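Local structure of mosquitocidal toxin (Bacillus sphaericus, 2CB4) at residues A[128-133]-A[264-269]; A[195-200]-A[239-244]. The protein acts as a mosquitocidal toxin, of which this chain is the catalytic domain, an ADP-ribosyltransferase. The protein carries 1 engineered substitution. All coordinates share one frame; numbering follows the deposited sequence.

Contact 1 of 2, residues A[128-133]-A[264-269]; sequences RARYNN and GEIPNN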
ATOM      1  N   ARG A 128     -29.084 -36.188  -0.541  1.00 30.64           N
ATOM      2  CA  ARG A 128     -30.176 -36.730   0.264  1.00 29.74           C
ATOM      3  C   ARG A 128     -29.777 -37.872   1.151  1.00 31.16           C
ATOM      4  O   ARG A 128     -28.996 -38.725   0.746  1.00 29.55           O
ATOM      5  CB  ARG A 128     -31.322 -37.195  -0.642  1.00 29.14           C
ATOM      6  CG  ARG A 128     -31.806 -36.139  -1.646  1.00 37.81           C
ATOM      7  CD  ARG A 128     -33.017 -36.627  -2.411  1.00 38.85           C
ATOM      8  NE  ARG A 128     -34.163 -36.789  -1.530  1.00 55.07           N
ATOM      9  CZ  ARG A 128     -35.140 -37.676  -1.701  1.00 71.86           C
ATOM     10  NH1 ARG A 128     -35.124 -38.498  -2.735  1.00 69.04           N
ATOM     11  NH2 ARG A 128     -36.140 -37.741  -0.826  1.00 48.33           N
ATOM     12  N   ALA A 129     -30.354 -37.910   2.360  1.00 28.19           N
ATOM     13  CA  ALA A 129     -30.141 -39.033   3.262  1.00 28.18           C
ATOM     14  C   ALA A 129     -30.847 -40.238   2.548  1.00 34.45           C
ATOM     15  O   ALA A 129     -31.855 -40.064   1.842  1.00 33.47           O
ATOM     16  CB  ALA A 129     -30.774 -38.747   4.614  1.00 28.16           C
ATOM     17  N   ARG A 130     -30.294 -41.438   2.692  1.00 32.75           N
ATOM     18  CA  ARG A 130     -30.844 -42.611   2.030  1.00 32.70           C
ATOM     19  C   ARG A 130     -31.428 -43.613   3.002  1.00 37.64           C
ATOM     20  O   ARG A 130     -30.864 -43.878   4.066  1.00 36.81           O
ATOM     21  CB  ARG A 130     -29.781 -43.296   1.195  1.00 31.14           C
ATOM     22  CG  ARG A 130     -29.341 -42.526  -0.005  1.00 33.14           C
ATOM     23  CD  ARG A 130     -28.182 -43.276  -0.626  1.00 39.07           C
ATOM     24  NE  ARG A 130     -28.666 -44.315  -1.519  1.00 39.10           N
ATOM     25  CZ  ARG A 130     -28.367 -45.611  -1.448  1.00 46.72           C
ATOM     26  NH1 ARG A 130     -27.545 -46.111  -0.538  1.00 31.46           N
ATOM     27  NH2 ARG A 130     -28.887 -46.423  -2.345  1.00 31.87           N
ATOM     28  N   TYR A 131     -32.568 -44.181   2.616  1.00 35.77           N
ATOM     29  CA  TYR A 131     -33.274 -45.144   3.465  1.00 35.17           C
ATOM     30  C   TYR A 131     -33.652 -46.380   2.701  1.00 40.67           C
ATOM     31  O   TYR A 131     -33.843 -46.327   1.491  1.00 39.57           O
ATOM     32  CB  TYR A 131     -34.533 -44.470   4.042  1.00 34.28           C
ATOM     33  CG  TYR A 131     -34.173 -43.328   4.956  1.00 33.35           C
ATOM     34  CD1 TYR A 131     -33.902 -43.559   6.314  1.00 35.74           C
ATOM     35  CD2 TYR A 131     -33.992 -42.048   4.459  1.00 32.70           C
ATOM     36  CE1 TYR A 131     -33.500 -42.528   7.148  1.00 36.26           C
ATOM     37  CE2 TYR A 131     -33.594 -40.994   5.296  1.00 33.35           C
ATOM     38  CZ  TYR A 131     -33.332 -41.252   6.624  1.00 40.16           C
ATOM     39  OH  TYR A 131     -32.955 -40.231   7.451  1.00 42.00           O
ATOM     40  N   ASN A 132     -33.748 -47.505   3.398  1.00 40.24           N
ATOM     41  CA  ASN A 132     -34.198 -48.735   2.728  1.00 41.03           C
ATOM     42  C   ASN A 132     -35.749 -48.762   2.781  1.00 50.40           C
ATOM     43  O   ASN A 132     -36.399 -47.777   3.181  1.00 49.32           O
ATOM     44  CB  ASN A 132     -33.556 -50.018   3.295  1.00 32.48           C
ATOM     45  CG  ASN A 132     -34.003 -50.334   4.679  1.00 48.91           C
ATOM     46  OD1 ASN A 132     -34.910 -49.696   5.223  1.00 45.24           O
ATOM     47  ND2 ASN A 132     -33.317 -51.281   5.307  1.00 40.90           N
ATOM     48  N   ASN A 133     -36.377 -49.868   2.350  1.00 54.13           N
ATOM     49  CA  ASN A 133     -37.868 -49.908   2.358  1.00 55.07           C
ATOM     50  C   ASN A 133     -38.535 -49.915   3.740  1.00 55.67           C
ATOM     51  O   ASN A 133     -39.660 -49.407   3.931  1.00 52.71           O
ATOM     52  CB  ASN A 133     -38.442 -50.897   1.321  1.00 59.92           C
ATOM     53  CG  ASN A 133     -38.190 -50.405  -0.104  1.00102.68           C
ATOM     54  OD1 ASN A 133     -38.025 -49.197  -0.328  1.00100.07           O
ATOM     55  ND2 ASN A 133     -38.135 -51.349  -1.061  1.00 97.93           N
ATOM     56  N   GLY A 264     -16.729 -38.762  -5.230  1.00 27.14           N
ATOM     57  CA  GLY A 264     -17.373 -39.687  -4.295  1.00 26.85           C
ATOM     58  C   GLY A 264     -18.304 -40.635  -5.036  1.00 31.14           C
ATOM     59  O   GLY A 264     -18.336 -40.663  -6.265  1.00 30.97           O
ATOM     60  N   GLU A 265     -19.105 -41.383  -4.281  1.00 27.02           N
ATOM     61  CA  GLU A 265     -20.079 -42.311  -4.876  1.00 25.32           C
ATOM     62  C   GLU A 265     -20.899 -42.955  -3.766  1.00 30.79           C
ATOM     63  O   GLU A 265     -20.583 -42.796  -2.600  1.00 28.72           O
ATOM     64  CB  GLU A 265     -19.328 -43.436  -5.609  1.00 25.13           C
ATOM     65  CG  GLU A 265     -18.673 -44.390  -4.622  1.00 28.80           C
ATOM     66  CD  GLU A 265     -17.574 -45.232  -5.230  1.00 51.09           C
ATOM     67  OE1 GLU A 265     -16.759 -44.710  -6.043  1.00 51.89           O
ATOM     68  OE2 GLU A 265     -17.536 -46.433  -4.895  1.00 45.09           O
ATOM     69  N   ILE A 266     -21.933 -43.713  -4.134  1.00 30.58           N
ATOM     70  CA  ILE A 266     -22.725 -44.445  -3.138  1.00 30.66           C
ATOM     71  C   ILE A 266     -21.989 -45.773  -3.035  1.00 35.87           C
ATOM     72  O   ILE A 266     -21.979 -46.557  -3.961  1.00 36.29           O
ATOM     73  CB  ILE A 266     -24.186 -44.647  -3.582  1.00 32.90           C
ATOM     74  CG1 ILE A 266     -24.827 -43.263  -3.757  1.00 33.53           C
ATOM     75  CG2 ILE A 266     -24.934 -45.490  -2.532  1.00 31.64           C
ATOM     76  CD1 ILE A 266     -26.263 -43.261  -4.157  1.00 33.33           C
ATOM     77  N   PRO A 267     -21.295 -45.994  -1.939  1.00 32.89           N
ATOM     78  CA  PRO A 267     -20.489 -47.213  -1.847  1.00 32.57           C
ATOM     79  C   PRO A 267     -21.259 -48.538  -1.768  1.00 39.67           C
ATOM     80  O   PRO A 267     -20.771 -49.574  -2.226  1.00 39.78           O
ATOM     81  CB  PRO A 267     -19.635 -46.986  -0.582  1.00 32.88           C
ATOM     82  CG  PRO A 267     -20.368 -45.979   0.208  1.00 36.20           C
ATOM     83  CD  PRO A 267     -21.188 -45.153  -0.726  1.00 31.89           C
ATOM     84  N   ASN A 268     -22.429 -48.514  -1.138  1.00 36.25           N
ATOM     85  CA  ASN A 268     -23.221 -49.708  -0.963  1.00 34.80           C
ATOM     86  C   ASN A 268     -24.571 -49.303  -0.390  1.00 40.35           C
ATOM     87  O   ASN A 268     -24.871 -48.111  -0.257  1.00 41.23           O
ATOM     88  CB  ASN A 268     -22.491 -50.652  -0.006  1.00 30.59           C
ATOM     89  CG  ASN A 268     -22.140 -49.991   1.326  1.00 45.73           C
ATOM     90  OD1 ASN A 268     -23.013 -49.508   2.045  1.00 37.46           O
ATOM     91  ND2 ASN A 268     -20.853 -49.961   1.644  1.00 32.87           N
ATOM     92  N   ASN A 269     -25.392 -50.291  -0.057  1.00 37.24           N
ATOM     93  CA  ASN A 269     -26.715 -50.038   0.506  1.00 36.63           C
ATOM     94  C   ASN A 269     -26.836 -50.652   1.870  1.00 41.25           C
ATOM     95  O   ASN A 269     -27.929 -50.999   2.308  1.00 42.47           O
ATOM     96  CB  ASN A 269     -27.799 -50.630  -0.371  1.00 32.59           C
ATOM     97  CG  ASN A 269     -27.856 -49.995  -1.734  1.00 52.70           C
ATOM     98  OD1 ASN A 269     -27.643 -48.798  -1.902  1.00 47.97           O
ATOM     99  ND2 ASN A 269     -28.198 -50.790  -2.715  1.00 47.59           N
TER
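Arg130 reaches across to Ile266 and Asn269 and carries nearly all of this contact, a small polar clasp over an aliphatic side chain. From CB, which points at 264-269, the chain runs straight through CG and then bends at chi3 (85°), bringing the guanidinium beside Ile266. Arg130 CD lies 4.0 Å from Ile266 CD1, and Arg130 NE comes closer to the same methyl, at 3.7 Å. Ile266 CG2 rests over one face of the guanidinium, toward its rim, with Arg130 NH1 the nearest atom at 3.3 Å. The two terminal nitrogens then close end-on upon a single oxygen. Arg130 NH2 gives the shorter and straighter bond, 2.7 Å to Asn269 OD1, arriving above the amide plane, whereas Arg130 NH1, at 3.0 Å from Asn269 OD1, lies in that plane and uses a lone pair. The oxygen stays close to the guanidinium plane for both, although the amide itself is turned 36° away. A weak third bond joins NH1 to the Asn268 backbone oxygen. NH1 also donates to the Thr139 carbonyl oxygen, and Thr139 OG1 binds Asn268 OD1. Arg130 and Asn269 both pack against Ile138 of strand 137-138, the antiparallel neighbour of strand 123-131. At the surface the contact thus joins the loop after strand 264-265, which pairs with 142-143 in a small antiparallel sheet, to the end of strand 123-131 in the larger mixed sheet.

Contact 2 of 2, residues A[195-200]-A[239-244]; sequences TYEYHN and GNNMDS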
ATOM      1  N   THR A 195     -24.105 -32.649  13.384  1.00 22.10           N
ATOM      2  CA  THR A 195     -23.046 -33.154  12.525  1.00 22.12           C
ATOM      3  C   THR A 195     -22.336 -34.314  13.203  1.00 26.94           C
ATOM      4  O   THR A 195     -22.264 -34.383  14.427  1.00 26.88           O
ATOM      5  CB  THR A 195     -22.031 -32.056  12.048  1.00 25.96           C
ATOM      6  OG1 THR A 195     -21.257 -32.582  10.958  1.00 26.00           O
ATOM      7  CG2 THR A 195     -21.079 -31.631  13.171  1.00 19.29           C
ATOM      8  N   TYR A 196     -21.838 -35.238  12.399  1.00 24.74           N
ATOM      9  CA  TYR A 196     -21.050 -36.348  12.897  1.00 24.70           C
ATOM     10  C   TYR A 196     -19.609 -35.948  12.619  1.00 25.73           C
ATOM     11  O   TYR A 196     -19.282 -35.557  11.498  1.00 23.73           O
ATOM     12  CB  TYR A 196     -21.252 -37.601  12.056  1.00 27.22           C
ATOM     13  CG  TYR A 196     -22.531 -38.313  12.295  1.00 32.94           C
ATOM     14  CD1 TYR A 196     -23.284 -38.068  13.431  1.00 35.72           C
ATOM     15  CD2 TYR A 196     -22.996 -39.237  11.383  1.00 35.34           C
ATOM     16  CE1 TYR A 196     -24.487 -38.721  13.647  1.00 38.34           C
ATOM     17  CE2 TYR A 196     -24.176 -39.920  11.600  1.00 37.34           C
ATOM     18  CZ  TYR A 196     -24.921 -39.657  12.733  1.00 45.59           C
ATOM     19  OH  TYR A 196     -26.104 -40.326  12.920  1.00 47.35           O
ATOM     20  N   GLU A 197     -18.744 -36.103  13.612  1.00 22.64           N
ATOM     21  CA  GLU A 197     -17.323 -35.849  13.423  1.00 21.76           C
ATOM     22  C   GLU A 197     -16.658 -37.219  13.255  1.00 24.95           C
ATOM     23  O   GLU A 197     -16.682 -38.049  14.161  1.00 22.01           O
ATOM     24  CB  GLU A 197     -16.729 -35.143  14.637  1.00 22.61           C
ATOM     25  CG  GLU A 197     -15.242 -34.963  14.546  1.00 25.93           C
ATOM     26  CD  GLU A 197     -14.691 -34.082  15.646  1.00 36.41           C
ATOM     27  OE1 GLU A 197     -15.475 -33.458  16.391  1.00 27.79           O
ATOM     28  OE2 GLU A 197     -13.461 -34.016  15.765  1.00 26.65           O
ATOM     29  N   TYR A 198     -16.059 -37.457  12.088  1.00 23.91           N
ATOM     30  CA  TYR A 198     -15.362 -38.738  11.819  1.00 23.21           C
ATOM     31  C   TYR A 198     -13.865 -38.515  11.824  1.00 26.29           C
ATOM     32  O   TYR A 198     -13.390 -37.511  11.285  1.00 26.33           O
ATOM     33  CB  TYR A 198     -15.682 -39.240  10.400  1.00 24.05           C
ATOM     34  CG  TYR A 198     -17.103 -39.698  10.172  1.00 26.22           C
ATOM     35  CD1 TYR A 198     -17.469 -41.012  10.421  1.00 29.26           C
ATOM     36  CD2 TYR A 198     -18.074 -38.832   9.648  1.00 26.25           C
ATOM     37  CE1 TYR A 198     -18.784 -41.462  10.203  1.00 30.14           C
ATOM     38  CE2 TYR A 198     -19.390 -39.282   9.401  1.00 26.96           C
ATOM     39  CZ  TYR A 198     -19.729 -40.600   9.673  1.00 35.15           C
ATOM     40  OH  TYR A 198     -21.017 -41.074   9.441  1.00 36.62           O
ATOM     41  N   HIS A 199     -13.127 -39.480  12.371  1.00 22.90           N
ATOM     42  CA  HIS A 199     -11.646 -39.479  12.352  1.00 22.57           C
ATOM     43  C   HIS A 199     -11.327 -40.838  11.756  1.00 28.36           C
ATOM     44  O   HIS A 199     -11.755 -41.869  12.292  1.00 27.61           O
ATOM     45  CB  HIS A 199     -11.039 -39.406  13.766  1.00 22.89           C
ATOM     46  CG  HIS A 199     -11.246 -38.086  14.446  1.00 25.60           C
ATOM     47  ND1 HIS A 199     -10.626 -37.752  15.632  1.00 26.45           N
ATOM     48  CD2 HIS A 199     -12.028 -37.029  14.120  1.00 26.68           C
ATOM     49  CE1 HIS A 199     -11.017 -36.544  16.005  1.00 25.39           C
ATOM     50  NE2 HIS A 199     -11.856 -36.078  15.100  1.00 25.95           N
ATOM     51  N   ASN A 200     -10.649 -40.848  10.615  1.00 26.31           N
ATOM     52  CA  ASN A 200     -10.310 -42.096   9.921  1.00 26.52           C
ATOM     53  C   ASN A 200     -11.517 -42.965   9.583  1.00 30.04           C
ATOM     54  O   ASN A 200     -11.410 -44.207   9.603  1.00 28.42           O
ATOM     55  CB  ASN A 200      -9.310 -42.953  10.704  1.00 29.00           C
ATOM     56  CG  ASN A 200      -8.196 -42.151  11.288  1.00 41.14           C
ATOM     57  OD1 ASN A 200      -7.655 -42.501  12.337  1.00 39.55           O
ATOM     58  ND2 ASN A 200      -7.866 -41.043  10.648  1.00 30.00           N
ATOM     59  N   GLY A 239     -14.464 -27.899  19.117  1.00 28.54           N
ATOM     60  CA  GLY A 239     -15.163 -27.640  17.867  1.00 27.17           C
ATOM     61  C   GLY A 239     -14.348 -27.085  16.753  1.00 29.14           C
ATOM     62  O   GLY A 239     -14.882 -26.546  15.800  1.00 28.09           O
ATOM     63  N   ASN A 240     -13.042 -27.254  16.847  1.00 25.81           N
ATOM     64  CA  ASN A 240     -12.163 -26.734  15.824  1.00 25.73           C
ATOM     65  C   ASN A 240     -11.309 -27.734  15.122  1.00 30.13           C
ATOM     66  O   ASN A 240     -10.392 -27.330  14.417  1.00 30.30           O
ATOM     67  CB  ASN A 240     -11.245 -25.678  16.434  1.00 27.70           C
ATOM     68  CG  ASN A 240     -11.758 -24.303  16.197  1.00 63.82           C
ATOM     69  OD1 ASN A 240     -12.150 -23.610  17.145  1.00 62.21           O
ATOM     70  ND2 ASN A 240     -11.909 -23.940  14.909  1.00 54.84           N
ATOM     71  N   ASN A 241     -11.564 -29.031  15.295  1.00 26.99           N
ATOM     72  CA  ASN A 241     -10.698 -30.015  14.636  1.00 27.78           C
ATOM     73  C   ASN A 241     -10.805 -30.018  13.145  1.00 35.39           C
ATOM     74  O   ASN A 241     -11.872 -30.231  12.571  1.00 36.52           O
ATOM     75  CB  ASN A 241     -10.879 -31.431  15.194  1.00 27.66           C
ATOM     76  CG  ASN A 241     -10.859 -31.459  16.698  1.00 38.34           C
ATOM     77  OD1 ASN A 241     -10.203 -30.640  17.343  1.00 33.76           O
ATOM     78  ND2 ASN A 241     -11.634 -32.348  17.269  1.00 31.14           N
HETATM   79  N   MSE A 242      -9.676 -29.831  12.511  1.00 34.09           N
HETATM   80  CA  MSE A 242      -9.633 -29.809  11.058  1.00 34.90           C
HETATM   81  C   MSE A 242      -8.264 -30.284  10.565  1.00 44.98           C
HETATM   82  O   MSE A 242      -7.265 -30.127  11.252  1.00 45.38           O
HETATM   83  CB  MSE A 242      -9.692 -28.323  10.705  1.00 36.12           C
HETATM   84  CG  MSE A 242     -10.446 -28.071   9.438  1.00 41.44           C
HETATM   85 SE   MSE A 242     -10.511 -26.254   8.772  1.00 45.61          SE
HETATM   86  CE  MSE A 242     -10.661 -26.896   6.965  1.00 39.93           C
ATOM     87  N   ASP A 243      -8.220 -30.820   9.355  1.00 46.48           N
ATOM     88  CA  ASP A 243      -6.965 -31.267   8.741  1.00 48.82           C
ATOM     89  C   ASP A 243      -5.981 -30.107   8.459  1.00 60.28           C
ATOM     90  O   ASP A 243      -6.387 -29.012   8.036  1.00 58.43           O
ATOM     91  CB  ASP A 243      -7.269 -31.974   7.419  1.00 49.74           C
ATOM     92  CG  ASP A 243      -8.112 -33.206   7.600  1.00 52.96           C
ATOM     93  OD1 ASP A 243      -8.064 -33.832   8.693  1.00 52.95           O
ATOM     94  OD2 ASP A 243      -8.788 -33.576   6.627  1.00 57.24           O
ATOM     95  N   SER A 244      -4.688 -30.375   8.668  1.00 64.89           N
ATOM     96  CA  SER A 244      -3.610 -29.382   8.447  1.00 68.08           C
ATOM     97  C   SER A 244      -3.920 -28.014   9.089  1.00 77.36           C
ATOM     98  O   SER A 244      -3.060 -27.116   9.157  1.00 79.15           O
ATOM     99  CB  SER A 244      -3.248 -29.239   6.945  1.00 72.40           C
ATOM    100  OG  SER A 244      -4.241 -28.531   6.198  1.00 80.21           O
TER
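Glu197 and Asn241 meet through one well-directed hydrogen bond, the tight point of an otherwise sparse contact. Asn241 ND2 lies 2.9 Å from Glu197 OE2 and donates almost linearly, with an N-H...O angle of 168°. The carboxylate receives it on the syn lone pair, and the oxygen lies near the plane of the donating amide. The two side chains cross at about a right angle, their flat ends inclined by 61°. Glu197 gets there by standing off its strand: CG is anti to the backbone N (chi1 175°) and the chain continues extended, pushing the carboxylate out toward 239-244. On the other side of OE2, the anti side and somewhat out of the carboxylate plane, His199 NE2 donates a second bond of 2.7 Å to the same Glu197 oxygen. Glu197 OE1 is taken by Trp207 NE1 of strand 202-208, and Tyr152 packs against the glutamate while its hydroxyl binds the Asn241 backbone oxygen.

The loose side lies beyond this cluster. The imidazole only skirts the amide, presenting its edge, with His199 NE2 4.3 Å from Asn241 ND2. Asn240 and Met242, a selenomethionine, are exposed, and their side chains set off away from the strand at CB. Ser244 is poorly ordered, the chain not being modelled just after it, although it packs on Asn235 of a second copy of the protein. Asp243 turns instead to Arg83, in a salt bridge, and to the backbone N of Ile150.

Three N-H donors thus converge on the carboxylate of a buried glutamate. That pattern is consistent with an ionised Glu197, whose charge would in turn favour a protonated imidazole on His199, and it ties the 239-244 loop to strand 192-199 by polar groups rather than by apolar packing.

How the contacts relate
Along the chain, 128-133 comes first, at the end of strand 123-131, followed by 195-200 on strand 192-199. The loop residues 239-244 come next, and 264-269 last. Contact 2 therefore closes a short excursion of 38 residues, containing strand 202-208 and strand 229-231, wholly nested within the 130-residue loop closed by contact 1. The two do not touch: their centres are 22 Å apart and their nearest atoms about 9 Å. Both nevertheless reach the same mixed sheet, on different strands. Contact 1 links to it the late segment after strand 264-265, and with it the two-stranded sheet of 142-143 and 264-265, and contact 2 brings back the long loop preceding that strand.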